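Local coordinates for protein beta-1,4-exocellulase (PDB 4B4H) that probably cleaves cellobiose units from cellulose as a family 6 cellobiohydrolase, of which this chain is the catalytic domain, at residues Q271-A275 / K276-S280. Numbering follows the deposited sequence.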
ATOM      1  N   GLN A 271      14.467  11.145  -4.195  1.00 12.25           N
ATOM      2  CA  GLN A 271      15.830  11.663  -4.342  1.00 12.37           C
ATOM      3  C   GLN A 271      16.897  10.651  -3.928  1.00 12.04           C
ATOM      4  O   GLN A 271      17.865  10.441  -4.650  1.00 11.48           O
ATOM      5  CB  GLN A 271      16.004  13.002  -3.605  1.00 13.70           C
ATOM      6  CG  GLN A 271      15.322  14.199  -4.271  1.00 14.75           C
ATOM      7  CD  GLN A 271      15.391  14.170  -5.792  1.00 15.50           C
ATOM      8  OE1 GLN A 271      16.455  13.950  -6.387  1.00 16.22           O
ATOM      9  NE2 GLN A 271      14.248  14.378  -6.432  1.00 15.88           N
ATOM     10  N   ALA A 272      16.698  10.012  -2.776  1.00 11.52           N
ATOM     11  CA  ALA A 272      17.605   8.961  -2.312  1.00 11.16           C
ATOM     12  C   ALA A 272      17.752   7.849  -3.347  1.00 10.90           C
ATOM     13  O   ALA A 272      18.861   7.391  -3.624  1.00 10.78           O
ATOM     14  CB  ALA A 272      17.145   8.398  -0.983  1.00 11.74           C
ATOM     15  N   LEU A 273      16.634   7.447  -3.954  1.00 10.42           N
ATOM     16  CA  LEU A 273      16.642   6.321  -4.885  1.00 10.22           C
ATOM     17  C   LEU A 273      17.371   6.661  -6.166  1.00 10.26           C
ATOM     18  O   LEU A 273      18.095   5.834  -6.711  1.00 10.10           O
ATOM     19  CB  LEU A 273      15.220   5.841  -5.178  1.00  9.93           C
ATOM     20  CG  LEU A 273      14.524   5.187  -3.979  1.00  9.61           C
ATOM     21  CD1 LEU A 273      13.018   5.378  -4.103  1.00  9.77           C
ATOM     22  CD2 LEU A 273      14.889   3.711  -3.791  1.00  9.99           C
ATOM     23  N   ILE A 274      17.182   7.884  -6.651  1.00 10.56           N
ATOM     24  CA  ILE A 274      17.875   8.309  -7.856  1.00 11.28           C
ATOM     25  C   ILE A 274      19.383   8.344  -7.609  1.00 11.62           C
ATOM     26  O   ILE A 274      20.152   7.861  -8.440  1.00 11.85           O
ATOM     27  CB  ILE A 274      17.365   9.668  -8.382  1.00 11.25           C
ATOM     28  CG1 ILE A 274      15.863   9.587  -8.685  1.00 11.44           C
ATOM     29  CG2 ILE A 274      18.131  10.069  -9.640  1.00 11.48           C
ATOM     30  CD1 ILE A 274      15.274  10.875  -9.224  1.00 11.38           C
ATOM     31  N   ALA A 275      19.775   8.852  -6.440  1.00 12.29           N
ATOM     32  CA  ALA A 275      21.183   8.891  -6.024  1.00 12.50           C
ATOM     33  C   ALA A 275      21.804   7.490  -5.962  1.00 13.07           C
ATOM     34  O   ALA A 275      22.946   7.282  -6.391  1.00 13.17           O
ATOM     35  CB  ALA A 275      21.332   9.630  -4.697  1.00 12.93           C
ATOM     36  N   LYS A 276      21.040   6.534  -5.442  1.00 12.85           N
ATOM     37  CA  LYS A 276      21.433   5.125  -5.421  1.00 13.35           C
ATOM     38  C   LYS A 276      21.631   4.533  -6.823  1.00 13.27           C
ATOM     39  O   LYS A 276      22.459   3.624  -7.013  1.00 13.48           O
ATOM     40  CB  LYS A 276      20.396   4.317  -4.634  1.00 13.24           C
ATOM     41  CG  LYS A 276      20.754   2.859  -4.377  1.00 13.43           C
ATOM     42  CD  LYS A 276      21.955   2.694  -3.456  1.00 13.81           C
ATOM     43  CE  LYS A 276      22.325   1.221  -3.331  1.00 13.93           C
ATOM     44  NZ  LYS A 276      23.621   0.964  -2.630  1.00 14.35           N
ATOM     45  N   GLY A 277      20.873   5.028  -7.801  1.00 13.25           N
ATOM     46  CA  GLY A 277      21.040   4.585  -9.180  1.00 12.79           C
ATOM     47  C   GLY A 277      19.787   4.226  -9.954  1.00 13.00           C
ATOM     48  O   GLY A 277      19.869   3.546 -10.970  1.00 13.35           O
ATOM     49  N   PHE A 278      18.631   4.683  -9.472  1.00 12.93           N
ATOM     50  CA  PHE A 278      17.374   4.530 -10.201  1.00 12.77           C
ATOM     51  C   PHE A 278      17.244   5.644 -11.245  1.00 13.18           C
ATOM     52  O   PHE A 278      17.957   6.654 -11.181  1.00 14.54           O
ATOM     53  CB  PHE A 278      16.185   4.541  -9.234  1.00 12.22           C
ATOM     54  CG  PHE A 278      15.968   3.229  -8.535  1.00 12.05           C
ATOM     55  CD1 PHE A 278      15.181   2.243  -9.122  1.00 12.06           C
ATOM     56  CD2 PHE A 278      16.556   2.968  -7.302  1.00 12.07           C
ATOM     57  CE1 PHE A 278      14.980   1.027  -8.500  1.00 12.01           C
ATOM     58  CE2 PHE A 278      16.366   1.744  -6.670  1.00 12.34           C
ATOM     59  CZ  PHE A 278      15.569   0.780  -7.265  1.00 12.30           C
ATOM     60  N   ARG A 279      16.335   5.452 -12.201  1.00 13.90           N
ATOM     61  CA  ARG A 279      16.152   6.403 -13.302  1.00 14.57           C
ATOM     62  C   ARG A 279      15.715   7.771 -12.799  1.00 14.40           C
ATOM     63  O   ARG A 279      14.903   7.859 -11.877  1.00 13.76           O
ATOM     64  CB  ARG A 279      15.120   5.866 -14.291  1.00 15.46           C
ATOM     65  CG  ARG A 279      15.543   4.594 -15.014  1.00 16.62           C
ATOM     66  CD  ARG A 279      14.533   4.265 -16.103  1.00 17.86           C
ATOM     67  NE  ARG A 279      14.296   5.436 -16.946  1.00 19.14           N
ATOM     68  CZ  ARG A 279      14.750   5.569 -18.188  1.00 19.72           C
ATOM     69  NH1 ARG A 279      15.452   4.597 -18.756  1.00 20.82           N
ATOM     70  NH2 ARG A 279      14.496   6.676 -18.869  1.00 20.77           N
ATOM     71  N   SER A 280      16.241   8.827 -13.429  1.00 14.60           N
ATOM     72  CA  SER A 280      16.005  10.217 -13.007  1.00 14.37           C
ATOM     73  C   SER A 280      14.532  10.619 -13.076  1.00 14.00           C
ATOM     74  O   SER A 280      14.100  11.551 -12.390  1.00 13.70           O
ATOM     75  CB  SER A 280      16.841  11.190 -13.858  1.00 15.01           C
ATOM     76  OG  SER A 280      16.042  11.804 -14.869  1.00 16.76           O
TER
HETATM   77  O   HOH W   1      20.960   7.154 -11.209  1.00 27.81           O
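Leu273 O takes two backbone N-H groups where the helix ends. Gly277 N and Phe278 N approach it from opposite faces of the carbonyl plane. The Phe278 bond, Phe278 N to Leu273 O, is 3.0 Å and nearly straight (N-H...O 164°). The bond from Gly277 N to the same oxygen is more bent (139°). One residue earlier, Lys276 N still closes a regular helical bond to Ala272 O, at 3.0 Å. A water donates to both Ile274 O and Phe278 O, which ties the last turn to the outgoing chain.

The Phe278 ring turns its edge to Leu273 O, with CD2 3.3 Å from it. Leu273 CD2 lies 3.8 Å from Phe278 CE2. Phe222 meets this ring edge-to-face. CD1 of Ile274 is anti to CA (chi2 -179°), which stretches the branch to 3.4 Å from Ser280 O. Cutting Ile274 back to an alanine is likely to strip the apolar cover from the Arg279-Ser280 backbone and open a gap beside Ile282. Arg279 points elsewhere, to salt bridges with Asp217 and Asp281, a calcium-binding residue of this protein, although this chain holds no calcium.

Positive phi at Gly277, the 6→1 bond from Phe278 N to Leu273 O, the weak 5→2 bond from Gly277 N to Ile274 O and the apolar Leu273-Phe278 contact make this a Schellman motif. It ends helix 262-276 ahead of strand 283-287 in the family 6 catalytic domain.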